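PDB 3AIN: 303aa long hypothetical esterase from Sulfolobus tokodaii, which probably hydrolyses carboxylic ester bonds as a dimeric, thermostable carboxylesterase related to hormone-sensitive lipase, from a heat- and acid-loving archaeon. Local coordinates for residues A[45-50]-A[132-137]; A[127-132]-A[138-143]; A[208-213]-A[218-223]. The protein carries 1 engineered substitution. One frame throughout, in Å; residues are numbered along the deposited sequence.

Contact 1 (A[45-50]-A[132-137]); sequences EIRSLF and APENKF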
loop_
_atom_site.group_PDB
_atom_site.type_symbol
_atom_site.label_atom_id
_atom_site.label_comp_id
_atom_site.label_asym_id
_atom_site.label_seq_id
_atom_site.Cartn_x
_atom_site.Cartn_y
_atom_site.Cartn_z
ATOM N N GLU A 45 31.798 -2.764 15.422
ATOM C CA GLU A 45 30.873 -3.317 16.413
ATOM C C GLU A 45 29.411 -3.184 15.977
ATOM O O GLU A 45 28.617 -4.126 16.096
ATOM C CB GLU A 45 31.113 -2.710 17.798
ATOM C CG GLU A 45 32.281 -3.394 18.540
ATOM C CD GLU A 45 32.599 -2.779 19.887
ATOM O OE1 GLU A 45 32.579 -1.536 20.005
ATOM O OE2 GLU A 45 32.917 -3.553 20.825
ATOM N N ILE A 46 29.073 -2.043 15.386
ATOM C CA ILE A 46 27.717 -1.840 14.910
ATOM C C ILE A 46 27.408 -2.709 13.689
ATOM O O ILE A 46 26.312 -3.267 13.595
ATOM C CB ILE A 46 27.424 -0.351 14.614
ATOM C CG1 ILE A 46 27.561 0.465 15.910
ATOM C CG2 ILE A 46 26.014 -0.202 14.049
ATOM C CD1 ILE A 46 27.591 1.963 15.679
ATOM N N ARG A 47 28.376 -2.862 12.784
ATOM C CA ARG A 47 28.175 -3.747 11.627
ATOM C C ARG A 47 27.924 -5.174 12.075
ATOM O O ARG A 47 27.032 -5.852 11.568
ATOM C CB ARG A 47 29.374 -3.728 10.672
ATOM C CG ARG A 47 29.501 -2.417 9.873
ATOM C CD ARG A 47 30.793 -2.408 9.074
ATOM N NE ARG A 47 30.858 -1.257 8.157
ATOM C CZ ARG A 47 31.985 -0.650 7.803
ATOM N NH1 ARG A 47 33.170 -1.175 8.134
ATOM N NH2 ARG A 47 31.936 0.452 7.057
ATOM N N SER A 48 28.651 -5.585 13.106
ATOM C CA SER A 48 28.426 -6.909 13.698
ATOM C C SER A 48 27.056 -7.021 14.363
ATOM O O SER A 48 26.332 -7.998 14.135
ATOM C CB SER A 48 29.527 -7.234 14.733
ATOM O OG SER A 48 29.236 -8.498 15.302
ATOM N N LEU A 49 26.679 -6.006 15.140
ATOM C CA LEU A 49 25.352 -5.951 15.765
ATOM C C LEU A 49 24.201 -6.101 14.769
ATOM O O LEU A 49 23.228 -6.809 15.046
ATOM C CB LEU A 49 25.175 -4.672 16.582
ATOM C CG LEU A 49 25.825 -4.621 17.959
ATOM C CD1 LEU A 49 25.615 -3.222 18.528
ATOM C CD2 LEU A 49 25.203 -5.685 18.886
ATOM N N PHE A 50 24.327 -5.462 13.608
ATOM C CA PHE A 50 23.307 -5.629 12.537
ATOM C C PHE A 50 23.131 -7.112 12.207
ATOM O O PHE A 50 21.999 -7.604 12.058
ATOM C CB PHE A 50 23.699 -4.874 11.256
ATOM C CG PHE A 50 23.087 -3.495 11.124
ATOM C CD1 PHE A 50 23.215 -2.552 12.146
ATOM C CD2 PHE A 50 22.461 -3.115 9.931
ATOM C CE1 PHE A 50 22.779 -1.227 11.960
ATOM C CE2 PHE A 50 21.992 -1.804 9.751
ATOM C CZ PHE A 50 22.139 -0.871 10.774
ATOM N N ALA A 132 31.327 2.987 3.075
ATOM C CA ALA A 132 32.108 4.035 3.729
ATOM C C ALA A 132 32.270 3.718 5.215
ATOM O O ALA A 132 31.465 2.974 5.774
ATOM C CB ALA A 132 31.372 5.397 3.544
ATOM N N PRO A 133 33.242 4.367 5.897
ATOM C CA PRO A 133 34.202 5.341 5.368
ATOM C C PRO A 133 35.389 4.714 4.620
ATOM O O PRO A 133 36.174 5.443 3.983
ATOM C CB PRO A 133 34.695 6.064 6.632
ATOM C CG PRO A 133 34.637 5.015 7.695
ATOM C CD PRO A 133 33.390 4.193 7.358
ATOM N N GLU A 134 35.515 3.385 4.661
ATOM C CA GLU A 134 36.614 2.708 3.936
ATOM C C GLU A 134 36.609 3.051 2.444
ATOM O O GLU A 134 37.664 3.249 1.818
ATOM C CB GLU A 134 36.530 1.179 4.113
ATOM C CG GLU A 134 36.820 0.692 5.515
ATOM C CD GLU A 134 35.588 0.700 6.415
ATOM O OE1 GLU A 134 34.521 1.160 5.943
ATOM O OE2 GLU A 134 35.751 0.501 7.644
ATOM N N ASN A 135 35.415 3.064 1.854
ATOM C CA ASN A 135 35.269 3.349 0.441
ATOM C C ASN A 135 34.315 4.524 0.290
ATOM O O ASN A 135 33.124 4.381 0.529
ATOM C CB ASN A 135 34.697 2.126 -0.287
ATOM C CG ASN A 135 35.513 0.867 -0.034
ATOM O OD1 ASN A 135 36.535 0.655 -0.679
ATOM N ND2 ASN A 135 35.136 0.099 0.993
ATOM N N LYS A 136 34.863 5.707 0.018
ATOM C CA LYS A 136 34.058 6.933 -0.077
ATOM C C LYS A 136 33.158 6.913 -1.310
ATOM O O LYS A 136 33.445 6.237 -2.289
ATOM C CB LYS A 136 35.004 8.144 -0.162
ATOM C CG LYS A 136 35.770 8.412 1.125
ATOM C CD LYS A 136 35.136 9.576 1.848
ATOM C CE LYS A 136 35.698 9.799 3.225
ATOM N NZ LYS A 136 34.679 10.540 4.029
ATOM N N PHE A 137 32.090 7.718 -1.285
ATOM C CA PHE A 137 31.406 8.092 -2.516
ATOM C C PHE A 137 32.469 8.323 -3.605
ATOM O O PHE A 137 33.460 8.999 -3.347
ATOM C CB PHE A 137 30.595 9.379 -2.233
ATOM C CG PHE A 137 29.912 9.947 -3.440
ATOM C CD1 PHE A 137 28.661 9.484 -3.826
ATOM C CD2 PHE A 137 30.509 10.966 -4.182
ATOM C CE1 PHE A 137 28.013 10.002 -4.930
ATOM C CE2 PHE A 137 29.862 11.509 -5.287
ATOM C CZ PHE A 137 28.615 11.045 -5.665
#
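Arg47 and Glu134 join two parts of the chain that lie far apart in sequence, illustrating how a long, charged side chain can bridge backbones that never approach closely: the nearest CA pair, Arg47 with Ala132, is still 11.8 Å apart. The salt bridge is two-pronged and end-on. Arg47 NH2 gives a hydrogen bond to Glu134 OE1 at 2.9 Å, and Arg47 NH1 gives one to Glu134 OE2 at 3.1 Å. Both acceptors lie close to the guanidinium plane, but the carboxylate is turned 47° against it, which leaves the two oxygens unequal. OE1 is met on its syn side, whereas OE2 is approached from well above the carboxylate plane. Arg47 spans the gap with its chain extended from CG to NE; Glu134 comes the opposite way and bends at its second torsion (chi2 86°) to present its carboxylate.

Beside the ion pair, the backbone adds a polar neighbour, since Arg47 NH2 also lies 2.9 Å from Ala132 O at the guanidinium edge. Van der Waals contact is slight. Pro133 CD, in the residue that follows a cis peptide bond, comes to 4.0 Å from Arg47 NH2.

Other partners help to fix the guanidinium: Arg47 NE donates to Val102 O, and NH1 has a second carboxylate in Glu44. Ala132 is itself tied by backbone hydrogen bonding to Phe101. The arginine thus links helix 43-54, near the start of the modelled chain, to the loop 132-137 and to Val102, which closely follows the HGGG sequence that probably forms the oxyanion hole, as in other HSL-like esterases.

Contact 2 (A[127-132]-A[138-143]); sequences VDYRLA and PAAVVD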
loop_
_atom_site.group_PDB
_atom_site.type_symbol
_atom_site.label_atom_id
_atom_site.label_comp_id
_atom_site.label_asym_id
_atom_site.label_seq_id
_atom_site.Cartn_x
_atom_site.Cartn_y
_atom_site.Cartn_z
ATOM N N VAL A 127 22.896 -6.987 -3.303
ATOM C CA VAL A 127 24.251 -6.554 -3.706
ATOM C C VAL A 127 25.075 -6.059 -2.496
ATOM O O VAL A 127 24.612 -5.221 -1.718
ATOM C CB VAL A 127 24.130 -5.438 -4.788
ATOM C CG1 VAL A 127 25.490 -4.858 -5.143
ATOM C CG2 VAL A 127 23.419 -5.994 -5.991
ATOM N N ASP A 128 26.303 -6.570 -2.344
ATOM C CA ASP A 128 27.194 -6.142 -1.248
ATOM C C ASP A 128 28.118 -5.027 -1.776
ATOM O O ASP A 128 29.287 -5.262 -2.140
ATOM C CB ASP A 128 28.024 -7.332 -0.722
ATOM C CG ASP A 128 27.943 -7.521 0.809
ATOM O OD1 ASP A 128 27.128 -6.869 1.499
ATOM O OD2 ASP A 128 28.613 -8.453 1.319
ATOM N N TYR A 129 27.523 -3.864 -2.012
ATOM C CA TYR A 129 28.289 -2.723 -2.520
ATOM C C TYR A 129 29.317 -2.260 -1.472
ATOM O O TYR A 129 29.130 -2.439 -0.265
ATOM C CB TYR A 129 27.350 -1.577 -2.936
ATOM C CG TYR A 129 26.439 -1.078 -1.815
ATOM C CD1 TYR A 129 26.900 -0.154 -0.867
ATOM C CD2 TYR A 129 25.129 -1.571 -1.672
ATOM C CE1 TYR A 129 26.042 0.354 0.140
ATOM C CE2 TYR A 129 24.259 -1.054 -0.665
ATOM C CZ TYR A 129 24.770 -0.150 0.268
ATOM O OH TYR A 129 23.953 0.372 1.240
ATOM N N ARG A 130 30.394 -1.607 -1.921
ATOM C CA ARG A 130 31.408 -1.152 -0.959
ATOM C C ARG A 130 30.873 -0.095 0.009
ATOM O O ARG A 130 30.176 0.840 -0.405
ATOM C CB ARG A 130 32.618 -0.566 -1.713
ATOM C CG ARG A 130 33.626 -1.635 -2.187
ATOM C CD ARG A 130 34.659 -1.033 -3.186
ATOM N NE ARG A 130 34.023 -0.544 -4.401
ATOM C CZ ARG A 130 34.550 0.362 -5.219
ATOM N NH1 ARG A 130 35.788 0.806 -5.012
ATOM N NH2 ARG A 130 33.869 0.784 -6.262
ATOM N N LEU A 131 31.324 -0.170 1.261
ATOM C CA LEU A 131 30.855 0.741 2.312
ATOM C C LEU A 131 31.864 1.850 2.635
ATOM O O LEU A 131 33.085 1.621 2.664
ATOM C CB LEU A 131 30.496 -0.035 3.584
ATOM C CG LEU A 131 29.433 -1.131 3.372
ATOM C CD1 LEU A 131 29.300 -2.058 4.582
ATOM C CD2 LEU A 131 28.096 -0.478 3.031
ATOM N N ALA A 132 31.327 2.987 3.075
ATOM C CA ALA A 132 32.108 4.035 3.729
ATOM C C ALA A 132 32.270 3.718 5.215
ATOM O O ALA A 132 31.465 2.974 5.774
ATOM C CB ALA A 132 31.372 5.397 3.544
ATOM N N PRO A 138 32.205 7.892 -4.855
ATOM C CA PRO A 138 31.000 7.220 -5.321
ATOM C C PRO A 138 31.115 5.698 -5.378
ATOM O O PRO A 138 30.420 5.078 -6.175
ATOM C CB PRO A 138 30.848 7.734 -6.744
ATOM C CG PRO A 138 32.295 7.925 -7.213
ATOM C CD PRO A 138 33.098 8.264 -5.973
ATOM N N ALA A 139 31.908 5.099 -4.500
ATOM C CA ALA A 139 32.151 3.654 -4.603
ATOM C C ALA A 139 30.837 2.851 -4.544
ATOM O O ALA A 139 30.590 1.994 -5.381
ATOM C CB ALA A 139 33.091 3.202 -3.508
ATOM N N ALA A 140 29.947 3.207 -3.618
ATOM C CA ALA A 140 28.679 2.484 -3.510
ATOM C C ALA A 140 27.865 2.571 -4.798
ATOM O O ALA A 140 27.186 1.619 -5.171
ATOM C CB ALA A 140 27.864 3.008 -2.308
ATOM N N VAL A 141 27.873 3.750 -5.420
ATOM C CA VAL A 141 27.152 3.971 -6.666
ATOM C C VAL A 141 27.779 3.180 -7.815
ATOM O O VAL A 141 27.069 2.576 -8.639
ATOM C CB VAL A 141 27.156 5.471 -7.015
ATOM C CG1 VAL A 141 26.526 5.711 -8.389
ATOM C CG2 VAL A 141 26.413 6.228 -5.935
ATOM N N VAL A 142 29.105 3.237 -7.901
ATOM C CA VAL A 142 29.796 2.495 -8.952
ATOM C C VAL A 142 29.446 1.000 -8.855
ATOM O O VAL A 142 29.103 0.376 -9.853
ATOM C CB VAL A 142 31.325 2.686 -8.859
ATOM C CG1 VAL A 142 32.048 1.706 -9.809
ATOM C CG2 VAL A 142 31.713 4.129 -9.208
ATOM N N ASP A 143 29.595 0.422 -7.657
ATOM C CA ASP A 143 29.238 -0.981 -7.460
ATOM C C ASP A 143 27.769 -1.269 -7.768
ATOM O O ASP A 143 27.433 -2.307 -8.341
ATOM C CB ASP A 143 29.548 -1.436 -6.034
ATOM C CG ASP A 143 31.025 -1.488 -5.747
ATOM O OD1 ASP A 143 31.825 -1.182 -6.650
ATOM O OD2 ASP A 143 31.376 -1.769 -4.584
HETATM O O HOH W 1 31.484 -4.410 -3.755
HETATM O O HOH W 2 30.745 3.957 -0.878
#
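In the loop leaving strand 123-127 of the alpha/beta-hydrolase sheet, Arg130 turns back onto Asp143, in the first turns of the helix that the loop leads into. The carboxylate is gripped side-on: Arg130 NE donates to Asp143 OD2 at 2.9 Å, with OD2 in the guanidinium plane, while NH2 reaches OD1, also at 2.9 Å, from above the carboxylate plane. A bend at chi3 (-63°) brings the guanidinium round to this position.

OD2 serves the backbone too. Arg130 N donates to the anti side of Asp143 OD2 at 2.8 Å, and a water that also donates to Asp128 O supplies a third bond. One oxygen thus takes bonds from the backbone and the side chain of the same arginine. Loop and helix here form the outgoing half of a beta-alpha-beta crossover, in which helix 139-153 leads on to the parallel strand 164-169. Near the helix start, a second water joins Ala140 N to Arg130 O.

The close approach is probably helped by small side chains. Ala139 CB sits over the centre of one guanidinium face, 3.6 Å from Arg130 CZ, and Ala140 CB packs obliquely against the Tyr129 ring at 3.6 Å from CD1. Tyr129 stacks on His97 and bonds to its carbonyl through OH, while Arg130 NH2 has another anionic partner in Glu74.

Contact 3 (A[208-213]-A[218-223]); sequences SLYDNG and LTREHI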
loop_
_atom_site.group_PDB
_atom_site.type_symbol
_atom_site.label_atom_id
_atom_site.label_comp_id
_atom_site.label_asym_id
_atom_site.label_seq_id
_atom_site.Cartn_x
_atom_site.Cartn_y
_atom_site.Cartn_z
ATOM N N SER A 208 9.458 17.756 7.624
ATOM C CA SER A 208 9.647 16.428 8.252
ATOM C C SER A 208 11.021 16.273 8.907
ATOM O O SER A 208 11.154 15.618 9.951
ATOM C CB SER A 208 9.331 15.276 7.274
ATOM O OG SER A 208 10.263 15.252 6.193
ATOM N N LEU A 209 12.055 16.892 8.348
ATOM C CA LEU A 209 13.396 16.786 8.951
ATOM C C LEU A 209 13.357 17.405 10.355
ATOM O O LEU A 209 13.907 16.856 11.310
ATOM C CB LEU A 209 14.418 17.549 8.079
ATOM C CG LEU A 209 15.800 17.705 8.727
ATOM C CD1 LEU A 209 16.502 16.352 8.803
ATOM C CD2 LEU A 209 16.627 18.658 7.856
ATOM N N TYR A 210 12.708 18.551 10.495
ATOM C CA TYR A 210 12.660 19.206 11.811
ATOM C C TYR A 210 11.656 18.545 12.766
ATOM O O TYR A 210 11.942 18.387 13.959
ATOM C CB TYR A 210 12.358 20.709 11.663
ATOM C CG TYR A 210 13.529 21.459 11.091
ATOM C CD1 TYR A 210 14.547 21.928 11.921
ATOM C CD2 TYR A 210 13.706 21.566 9.712
ATOM C CE1 TYR A 210 15.670 22.579 11.395
ATOM C CE2 TYR A 210 14.864 22.097 9.176
ATOM C CZ TYR A 210 15.818 22.664 10.020
ATOM O OH TYR A 210 16.948 23.219 9.487
ATOM N N ASP A 211 10.513 18.116 12.241
ATOM C CA ASP A 211 9.475 17.505 13.084
ATOM C C ASP A 211 9.965 16.163 13.605
ATOM O O ASP A 211 9.566 15.740 14.693
ATOM C CB ASP A 211 8.193 17.261 12.279
ATOM C CG ASP A 211 7.355 18.523 12.066
ATOM O OD1 ASP A 211 7.651 19.576 12.653
ATOM O OD2 ASP A 211 6.385 18.428 11.293
ATOM N N ASN A 212 10.718 15.435 12.771
ATOM C CA ASN A 212 10.973 14.011 13.018
ATOM C C ASN A 212 12.465 13.732 13.201
ATOM O O ASN A 212 12.884 12.580 13.281
ATOM C CB ASN A 212 10.417 13.134 11.867
ATOM C CG ASN A 212 8.923 13.326 11.648
ATOM O OD1 ASN A 212 8.437 13.302 10.510
ATOM N ND2 ASN A 212 8.172 13.325 12.732
ATOM N N GLY A 213 13.274 14.783 13.335
ATOM C CA GLY A 213 14.737 14.596 13.376
ATOM C C GLY A 213 15.320 14.146 14.712
ATOM O O GLY A 213 16.533 13.888 14.812
ATOM N N LEU A 218 16.042 7.276 13.469
ATOM C CA LEU A 218 17.021 7.874 12.587
ATOM C C LEU A 218 16.987 9.347 12.980
ATOM O O LEU A 218 15.959 10.000 12.797
ATOM C CB LEU A 218 16.601 7.750 11.115
ATOM C CG LEU A 218 17.563 8.489 10.167
ATOM C CD1 LEU A 218 18.952 7.880 10.129
ATOM C CD2 LEU A 218 16.938 8.502 8.785
ATOM N N THR A 219 18.106 9.866 13.497
ATOM C CA THR A 219 18.176 11.267 13.957
ATOM C C THR A 219 18.993 12.170 13.022
ATOM O O THR A 219 19.799 11.694 12.209
ATOM C CB THR A 219 18.817 11.365 15.372
ATOM O OG1 THR A 219 20.204 10.991 15.301
ATOM C CG2 THR A 219 18.088 10.441 16.349
ATOM N N ARG A 220 18.899 13.479 13.252
ATOM C CA ARG A 220 19.799 14.440 12.607
ATOM C C ARG A 220 21.259 14.067 12.771
ATOM O O ARG A 220 22.052 14.239 11.841
ATOM C CB ARG A 220 19.599 15.840 13.197
ATOM C CG ARG A 220 18.172 16.321 13.193
ATOM C CD ARG A 220 17.760 16.716 11.805
ATOM N NE ARG A 220 18.769 17.543 11.138
ATOM C CZ ARG A 220 18.729 18.876 11.086
ATOM N NH1 ARG A 220 17.777 19.541 11.733
ATOM N NH2 ARG A 220 19.614 19.540 10.347
ATOM N N GLU A 221 21.643 13.775 14.013
ATOM C CA GLU A 221 23.029 13.429 14.305
ATOM C C GLU A 221 23.515 12.250 13.446
ATOM O O GLU A 221 24.622 12.275 12.920
ATOM C CB GLU A 221 23.190 13.111 15.794
ATOM C CG GLU A 221 23.157 14.351 16.696
ATOM C CD GLU A 221 21.756 14.929 16.903
ATOM O OE1 GLU A 221 20.747 14.237 16.639
ATOM O OE2 GLU A 221 21.664 16.028 17.484
ATOM N N HIS A 222 22.677 11.228 13.288
ATOM C CA HIS A 222 23.018 10.117 12.385
ATOM C C HIS A 222 23.173 10.577 10.944
ATOM O O HIS A 222 24.086 10.142 10.239
ATOM C CB HIS A 222 21.958 9.029 12.445
ATOM C CG HIS A 222 21.790 8.444 13.805
ATOM N ND1 HIS A 222 20.577 7.984 14.270
ATOM C CD2 HIS A 222 22.649 8.361 14.851
ATOM C CE1 HIS A 222 20.718 7.568 15.518
ATOM N NE2 HIS A 222 21.975 7.750 15.880
ATOM N N ILE A 223 22.173 11.304 10.456
ATOM C CA ILE A 223 22.208 11.749 9.067
ATOM C C ILE A 223 23.477 12.561 8.766
ATOM O O ILE A 223 24.183 12.271 7.788
ATOM C CB ILE A 223 20.946 12.568 8.718
ATOM C CG1 ILE A 223 19.699 11.659 8.782
ATOM C CG2 ILE A 223 21.129 13.169 7.344
ATOM C CD1 ILE A 223 18.335 12.420 8.735
HETATM O O HOH W 3 15.700 18.422 13.387
HETATM O O HOH W 4 19.157 22.249 10.964
HETATM O O HOH W 5 14.376 10.936 14.824
#
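Gly213 comes within 4.8 Å of Thr219, CA to CA, and its carbonyl receives the N-H of Arg220, the first residue of helix 220-230. The bond from Arg220 N to Gly213 O is 2.9 Å long and uses a lone pair in the carbonyl plane; Thr219 CA adds a CA-H...O contact to Gly213 O at 3.2 Å. A water donates to both Asn212 O and Leu218 O, closing a second link between the two backbones. Both segments belong to the excursion between strands 192-196 and 255-260, which in HSL-like esterases contributes to the cap over the active site.

Thr219 is the N-cap of the new helix and forms a capping box with His222. OG1 of Thr219, held between its own backbone N and carbonyl carbon (chi1 67°), accepts from His222 N, while Thr219 N donates to His222 ND1 from 40° out of the imidazole plane.

Arg220 supplies most of the side-chain contact. Bends at chi2 and chi3 curl it back over helix 207-212, where Leu209 crosses it at about a right angle. Leu209 CD1 lies against the aliphatic stem, only 3.3 Å from Arg220 CD, and CD2 sits over the centre of one guanidinium face, 3.8 Å above the plane. The guanidinium turns an edge toward Tyr210, with NH1 over one ring face at 3.7 Å from CE1; with planes 77° apart and a long separation, any cation-pi attraction is weak.

Two waters lie in the guanidinium plane. Between these segments, then, the direct hydrogen bond is a backbone one, while the guanidinium meets leucine on one face and reaches Leu209 O and Tyr210 OH, itself bonded to Leu204 O, through water.

How the contacts relate
Contacts 1 and 2 are neighbours, with centres 11 Å apart. They share Ala132, their segments alternate along the chain, and they touch where Asn135 OD1 meets Arg130 CD at 3.6 Å and Arg47 NH2 meets Leu131 CB at 3.8 Å. One loop is thus held from two directions, by a distant helix and by the helix it enters. Contact 3 stands apart, its nearest atoms about 8 Å from contact 1 and about 11 Å from contact 2. Even so, Tyr129 of contact 2 and Leu218 of contact 3 both lie near, without touching, the residues of a GxSxG sequence that probably forms the nucleophile elbow. Leu218 is also about 4 Å from a bound pentanediol, probably a crystallisation additive.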